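Local coordinates for putative uncharacterized protein (Wolbachia pipientis, PDB 3F4S), which probably acts as a DsbA-type thiol-disulfide oxidoreductase that introduces disulfide bonds into other proteins, at residues 86-94 with 118-129. The protein carries 1 engineered substitution. Sequence-based numbering, arbitrary orientation. Where two conformers were deposited one is given.
Sequences YRGLKAAML and WNYYNLSDLTLL
A water 2.7 Å from Tyr-86 OH donates to the backbone O of Ser-124, also at 2.7 Å. With CG anti to the backbone N (chi1 179°), the tyrosine ring leans towards the loop, where Leu-126 CD2 comes within 3.9 Å of its CE2; a tyrosine suits this solvent-facing position, offering carbon to the leucine and a hydroxyl to the water. No direct hydrogen bond links the segments; carbon contacts, a cation-pi contact and water bridges join them. In the conformer described, one of two modelled, Arg-87 lies over one face of the Trp-118 indole. Its CB sits 3.7 Å from the six-membered ring centroid (CH-pi) and its CZ 5.0 Å from the five-membered one (cation-pi), the guanidinium upright with 79° between planes. An arginine suits the spot, its methylenes covering the indole and its charged end reaching water. Leu-128 CD2 covers the opposite face. Buried Arg-87 NE has no hydrogen-bonding partner, whereas NH2 reaches the Tyr-120 hydroxyl, which also bonds to Ile-115 O, through a second water. Leu-129 CD2 meets the small methyl CB of Ala-91 at 3.9 Å, and Leu-94 CD2 lies against Leu-129 CB, the two side chains running antiparallel. Asx turns brace the loop: Asn-119 OD1 accepts from the backbone N of Tyr-121 and Asn-122, Asp-125 OD1 from Thr-127 N and OG1. The contact belongs to the helical region between strands 75-81 and 174-179, as in other DsbA proteins; helix 140-147 packs against Leu-94, Leu-126 and Leu-129, and Arg-87 touches Thr-50, beside the Cys-51–Cys-54 disulfide at the start of helix 52-60.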
ATOM      1  N   TYR A  86      -8.719   7.374  13.379  1.00 15.13           N
ATOM      2  CA  TYR A  86      -9.290   6.184  13.998  1.00 16.44           C
ATOM      3  C   TYR A  86      -9.787   5.177  12.955  1.00 15.72           C
ATOM      4  O   TYR A  86      -9.430   3.988  13.009  1.00 16.83           O
ATOM      5  CB  TYR A  86     -10.405   6.574  14.969  1.00 16.73           C
ATOM      6  CG  TYR A  86     -11.079   5.409  15.640  1.00 16.98           C
ATOM      7  CD1 TYR A  86     -10.582   4.876  16.836  1.00 17.64           C
ATOM      8  CD2 TYR A  86     -12.221   4.844  15.094  1.00 17.55           C
ATOM      9  CE1 TYR A  86     -11.223   3.804  17.470  1.00 19.79           C
ATOM     10  CE2 TYR A  86     -12.867   3.772  15.709  1.00 19.58           C
ATOM     11  CZ  TYR A  86     -12.364   3.255  16.889  1.00 20.36           C
ATOM     12  OH  TYR A  86     -13.022   2.202  17.482  1.00 21.73           O
ATOM     13  N   ARG A  87     -10.604   5.655  12.016  0.50 15.81           N
ATOM     14  CA  ARG A  87     -11.167   4.816  10.954  0.50 17.97           C
ATOM     15  C   ARG A  87     -10.071   4.113  10.178  0.50 16.62           C
ATOM     16  O   ARG A  87     -10.154   2.907   9.903  0.50 17.31           O
ATOM     17  CB  ARG A  87     -11.969   5.663   9.955  0.50 21.67           C
ATOM     18  CG  ARG A  87     -12.837   6.720  10.571  0.50 24.11           C
ATOM     19  CD  ARG A  87     -13.649   7.484   9.535  0.50 22.30           C
ATOM     20  NE  ARG A  87     -12.858   8.192   8.528  0.50 21.04           N
ATOM     21  CZ  ARG A  87     -12.074   9.238   8.772  0.50 20.68           C
ATOM     22  NH1 ARG A  87     -11.924   9.693  10.009  0.50 18.34           N
ATOM     23  NH2 ARG A  87     -11.417   9.818   7.778  0.50 22.28           N
ATOM     24  N   GLY A  88      -9.055   4.886   9.805  1.00 17.06           N
ATOM     25  CA  GLY A  88      -7.983   4.391   8.966  1.00 17.88           C
ATOM     26  C   GLY A  88      -7.125   3.370   9.674  1.00 15.99           C
ATOM     27  O   GLY A  88      -6.671   2.398   9.067  1.00 15.90           O
ATOM     28  N   LEU A  89      -6.888   3.594  10.961  1.00 15.05           N
ATOM     29  CA  LEU A  89      -6.094   2.656  11.730  1.00 15.74           C
ATOM     30  C   LEU A  89      -6.876   1.357  11.934  1.00 16.42           C
ATOM     31  O   LEU A  89      -6.329   0.263  11.789  1.00 18.33           O
ATOM     32  CB  LEU A  89      -5.664   3.272  13.064  1.00 17.14           C
ATOM     33  CG  LEU A  89      -4.850   2.377  13.999  1.00 17.56           C
ATOM     34  CD1 LEU A  89      -3.689   1.706  13.280  1.00 17.87           C
ATOM     35  CD2 LEU A  89      -4.358   3.203  15.166  1.00 18.46           C
ATOM     36  N   LYS A  90      -8.160   1.476  12.256  1.00 14.52           N
ATOM     37  CA  LYS A  90      -9.007   0.290  12.394  1.00 14.58           C
ATOM     38  C   LYS A  90      -9.113  -0.466  11.064  1.00 15.98           C
ATOM     39  O   LYS A  90      -9.098  -1.702  11.040  1.00 16.84           O
ATOM     40  CB  LYS A  90     -10.397   0.668  12.926  1.00 16.87           C
ATOM     41  CG  LYS A  90     -10.402   1.073  14.396  1.00 17.20           C
ATOM     42  CD  LYS A  90     -10.273  -0.141  15.298  1.00 18.97           C
ATOM     43  CE  LYS A  90      -9.968   0.267  16.730  1.00 23.06           C
ATOM     44  NZ  LYS A  90     -10.105  -0.866  17.699  1.00 25.99           N
ATOM     45  N   ALA A  91      -9.213   0.275   9.961  1.00 15.00           N
ATOM     46  CA  ALA A  91      -9.267  -0.351   8.639  1.00 16.31           C
ATOM     47  C   ALA A  91      -7.959  -1.106   8.371  1.00 15.62           C
ATOM     48  O   ALA A  91      -7.976  -2.251   7.894  1.00 16.37           O
ATOM     49  CB  ALA A  91      -9.515   0.693   7.555  1.00 16.14           C
ATOM     50  N   ALA A  92      -6.830  -0.475   8.689  1.00 15.11           N
ATOM     51  CA  ALA A  92      -5.534  -1.119   8.497  1.00 16.47           C
ATOM     52  C   ALA A  92      -5.434  -2.401   9.327  1.00 18.63           C
ATOM     53  O   ALA A  92      -4.913  -3.415   8.862  1.00 18.49           O
ATOM     54  CB  ALA A  92      -4.397  -0.157   8.851  1.00 15.40           C
ATOM     55  N   MET A  93      -5.925  -2.355  10.561  1.00 17.97           N
ATOM     56  CA  MET A  93      -5.952  -3.552  11.400  1.00 17.02           C
ATOM     57  C   MET A  93      -6.814  -4.641  10.763  1.00 18.76           C
ATOM     58  O   MET A  93      -6.425  -5.812  10.724  1.00 18.35           O
ATOM     59  CB  MET A  93      -6.469  -3.201  12.801  1.00 16.60           C
ATOM     60  CG  MET A  93      -5.497  -2.310  13.601  1.00 17.46           C
ATOM     61  SD  MET A  93      -6.224  -1.626  15.097  1.00 19.77           S
ATOM     62  CE  MET A  93      -6.602  -3.121  16.018  1.00 20.70           C
ATOM     63  N   LEU A  94      -7.984  -4.255  10.264  1.00 18.66           N
ATOM     64  CA  LEU A  94      -8.897  -5.221   9.665  1.00 17.89           C
ATOM     65  C   LEU A  94      -8.287  -5.907   8.440  1.00 17.99           C
ATOM     66  O   LEU A  94      -8.582  -7.069   8.169  1.00 17.87           O
ATOM     67  CB  LEU A  94     -10.235  -4.569   9.314  1.00 17.69           C
ATOM     68  CG  LEU A  94     -11.353  -5.488   8.819  1.00 16.83           C
ATOM     69  CD1 LEU A  94     -11.566  -6.663   9.778  1.00 20.33           C
ATOM     70  CD2 LEU A  94     -12.637  -4.699   8.614  1.00 17.80           C
ATOM     71  N   TRP A 118     -17.852   6.613   4.780  1.00 16.62           N
ATOM     72  CA  TRP A 118     -17.559   6.766   6.199  1.00 14.86           C
ATOM     73  C   TRP A 118     -18.586   7.712   6.820  1.00 16.31           C
ATOM     74  O   TRP A 118     -19.272   8.463   6.112  1.00 17.16           O
ATOM     75  CB  TRP A 118     -16.164   7.363   6.411  1.00 14.34           C
ATOM     76  CG  TRP A 118     -15.028   6.468   6.074  1.00 13.78           C
ATOM     77  CD1 TRP A 118     -14.145   6.616   5.033  1.00 17.26           C
ATOM     78  CD2 TRP A 118     -14.606   5.305   6.796  1.00 14.22           C
ATOM     79  NE1 TRP A 118     -13.221   5.606   5.053  1.00 16.17           N
ATOM     80  CE2 TRP A 118     -13.471   4.790   6.128  1.00 14.82           C
ATOM     81  CE3 TRP A 118     -15.085   4.639   7.930  1.00 15.76           C
ATOM     82  CZ2 TRP A 118     -12.802   3.642   6.561  1.00 15.97           C
ATOM     83  CZ3 TRP A 118     -14.414   3.495   8.360  1.00 17.29           C
ATOM     84  CH2 TRP A 118     -13.282   3.013   7.679  1.00 16.44           C
ATOM     85  N   ASN A 119     -18.677   7.685   8.144  1.00 15.65           N
ATOM     86  CA  ASN A 119     -19.465   8.662   8.888  1.00 16.03           C
ATOM     87  C   ASN A 119     -18.559   9.829   9.257  1.00 18.07           C
ATOM     88  O   ASN A 119     -17.692   9.699  10.126  1.00 18.25           O
ATOM     89  CB  ASN A 119     -20.052   8.016  10.149  1.00 17.34           C
ATOM     90  CG  ASN A 119     -21.029   8.922  10.883  1.00 18.51           C
ATOM     91  OD1 ASN A 119     -20.988  10.147  10.756  1.00 19.06           O
ATOM     92  ND2 ASN A 119     -21.920   8.313  11.657  1.00 18.20           N
ATOM     93  N   TYR A 120     -18.737  10.965   8.587  1.00 16.53           N
ATOM     94  CA  TYR A 120     -17.846  12.108   8.803  1.00 17.27           C
ATOM     95  C   TYR A 120     -18.202  12.945  10.034  1.00 17.30           C
ATOM     96  O   TYR A 120     -17.498  13.897  10.388  1.00 17.91           O
ATOM     97  CB  TYR A 120     -17.722  12.946   7.515  1.00 17.34           C
ATOM     98  CG  TYR A 120     -16.881  12.201   6.506  1.00 15.43           C
ATOM     99  CD1 TYR A 120     -15.494  12.320   6.514  1.00 14.79           C
ATOM    100  CD2 TYR A 120     -17.461  11.327   5.591  1.00 15.77           C
ATOM    101  CE1 TYR A 120     -14.703  11.610   5.618  1.00 15.06           C
ATOM    102  CE2 TYR A 120     -16.680  10.605   4.700  1.00 16.82           C
ATOM    103  CZ  TYR A 120     -15.300  10.761   4.712  1.00 15.18           C
ATOM    104  OH  TYR A 120     -14.506  10.058   3.834  1.00 15.87           O
ATOM    105  N   TYR A 121     -19.283  12.568  10.707  1.00 17.29           N
ATOM    106  CA  TYR A 121     -19.653  13.236  11.946  1.00 18.81           C
ATOM    107  C   TYR A 121     -19.199  12.427  13.161  1.00 19.99           C
ATOM    108  O   TYR A 121     -18.534  12.954  14.059  1.00 22.58           O
ATOM    109  CB  TYR A 121     -21.154  13.480  11.980  1.00 19.19           C
ATOM    110  CG  TYR A 121     -21.644  14.109  13.254  1.00 21.90           C
ATOM    111  CD1 TYR A 121     -21.320  15.419  13.570  1.00 23.97           C
ATOM    112  CD2 TYR A 121     -22.442  13.396  14.137  1.00 26.36           C
ATOM    113  CE1 TYR A 121     -21.776  16.004  14.738  1.00 29.03           C
ATOM    114  CE2 TYR A 121     -22.905  13.975  15.305  1.00 29.28           C
ATOM    115  CZ  TYR A 121     -22.564  15.278  15.602  1.00 31.30           C
ATOM    116  OH  TYR A 121     -23.019  15.866  16.760  1.00 37.32           O
ATOM    117  N   ASN A 122     -19.569  11.151  13.194  1.00 17.57           N
ATOM    118  CA  ASN A 122     -19.086  10.256  14.239  1.00 16.98           C
ATOM    119  C   ASN A 122     -17.898   9.484  13.687  1.00 17.55           C
ATOM    120  O   ASN A 122     -18.067   8.469  13.010  1.00 17.18           O
ATOM    121  CB  ASN A 122     -20.177   9.282  14.680  1.00 19.23           C
ATOM    122  CG  ASN A 122     -19.706   8.335  15.780  1.00 23.66           C
ATOM    123  OD1 ASN A 122     -18.559   8.412  16.245  1.00 24.31           O
ATOM    124  ND2 ASN A 122     -20.596   7.442  16.210  1.00 28.59           N
ATOM    125  N   LEU A 123     -16.698   9.970  13.977  1.00 18.04           N
ATOM    126  CA  LEU A 123     -15.479   9.413  13.394  1.00 18.14           C
ATOM    127  C   LEU A 123     -15.104   8.060  13.990  1.00 19.16           C
ATOM    128  O   LEU A 123     -14.112   7.456  13.579  1.00 19.46           O
ATOM    129  CB  LEU A 123     -14.313  10.402  13.534  1.00 18.65           C
ATOM    130  CG  LEU A 123     -14.497  11.748  12.822  1.00 21.14           C
ATOM    131  CD1 LEU A 123     -13.284  12.672  13.056  1.00 23.12           C
ATOM    132  CD2 LEU A 123     -14.775  11.564  11.330  1.00 22.25           C
ATOM    133  N   SER A 124     -15.878   7.593  14.966  1.00 20.07           N
ATOM    134  CA  SER A 124     -15.652   6.268  15.533  1.00 19.53           C
ATOM    135  C   SER A 124     -16.611   5.233  14.957  1.00 19.14           C
ATOM    136  O   SER A 124     -16.573   4.066  15.336  1.00 21.29           O
ATOM    137  CB  SER A 124     -15.796   6.303  17.061  1.00 24.65           C
ATOM    138  OG  SER A 124     -14.834   7.162  17.652  1.00 30.97           O
ATOM    139  N   ASP A 125     -17.479   5.663  14.049  1.00 18.85           N
ATOM    140  CA  ASP A 125     -18.478   4.772  13.459  1.00 17.46           C
ATOM    141  C   ASP A 125     -17.819   3.903  12.386  1.00 17.48           C
ATOM    142  O   ASP A 125     -17.374   4.421  11.365  1.00 18.40           O
ATOM    143  CB  ASP A 125     -19.614   5.611  12.859  1.00 19.08           C
ATOM    144  CG  ASP A 125     -20.732   4.767  12.243  1.00 20.70           C
ATOM    145  OD1 ASP A 125     -20.616   3.518  12.204  1.00 19.70           O
ATOM    146  OD2 ASP A 125     -21.736   5.369  11.792  1.00 19.38           O
ATOM    147  N   LEU A 126     -17.744   2.594  12.632  1.00 16.94           N
ATOM    148  CA  LEU A 126     -17.093   1.658  11.707  1.00 16.81           C
ATOM    149  C   LEU A 126     -18.086   0.842  10.867  1.00 15.77           C
ATOM    150  O   LEU A 126     -17.757  -0.235  10.353  1.00 17.30           O
ATOM    151  CB  LEU A 126     -16.137   0.730  12.466  1.00 16.86           C
ATOM    152  CG  LEU A 126     -15.047   1.451  13.272  1.00 18.75           C
ATOM    153  CD1 LEU A 126     -14.138   0.446  13.979  1.00 20.54           C
ATOM    154  CD2 LEU A 126     -14.234   2.385  12.378  1.00 18.57           C
ATOM    155  N   THR A 127     -19.294   1.364  10.701  1.00 15.46           N
ATOM    156  CA  THR A 127     -20.304   0.699   9.865  1.00 16.96           C
ATOM    157  C   THR A 127     -19.744   0.322   8.486  1.00 16.64           C
ATOM    158  O   THR A 127     -20.030  -0.749   7.953  1.00 17.54           O
ATOM    159  CB  THR A 127     -21.546   1.591   9.684  1.00 18.91           C
ATOM    160  OG1 THR A 127     -22.163   1.815  10.955  1.00 21.32           O
ATOM    161  CG2 THR A 127     -22.562   0.931   8.753  1.00 21.00           C
ATOM    162  N   LEU A 128     -18.938   1.202   7.901  1.00 16.55           N
ATOM    163  CA  LEU A 128     -18.377   0.911   6.583  1.00 17.14           C
ATOM    164  C   LEU A 128     -17.573  -0.388   6.610  1.00 17.46           C
ATOM    165  O   LEU A 128     -17.682  -1.214   5.699  1.00 16.88           O
ATOM    166  CB  LEU A 128     -17.500   2.064   6.073  1.00 17.41           C
ATOM    167  CG  LEU A 128     -16.748   1.752   4.770  1.00 16.22           C
ATOM    168  CD1 LEU A 128     -17.700   1.259   3.664  1.00 17.92           C
ATOM    169  CD2 LEU A 128     -15.980   2.982   4.280  1.00 18.18           C
ATOM    170  N   LEU A 129     -16.760  -0.568   7.648  1.00 15.97           N
ATOM    171  CA  LEU A 129     -15.980  -1.799   7.764  1.00 14.32           C
ATOM    172  C   LEU A 129     -16.882  -3.023   7.992  1.00 15.85           C
ATOM    173  O   LEU A 129     -16.580  -4.105   7.507  1.00 17.52           O
ATOM    174  CB  LEU A 129     -14.906  -1.689   8.860  1.00 14.80           C
ATOM    175  CG  LEU A 129     -13.858  -0.579   8.678  1.00 16.03           C
ATOM    176  CD1 LEU A 129     -12.782  -0.653   9.759  1.00 16.61           C
ATOM    177  CD2 LEU A 129     -13.229  -0.616   7.290  1.00 17.64           C
TER
HETATM  178  O   HOH W   1     -15.754   2.231  17.196  1.00 26.75           O
HETATM  179  O   HOH W   2     -11.921   9.788   4.794  1.00 20.45           O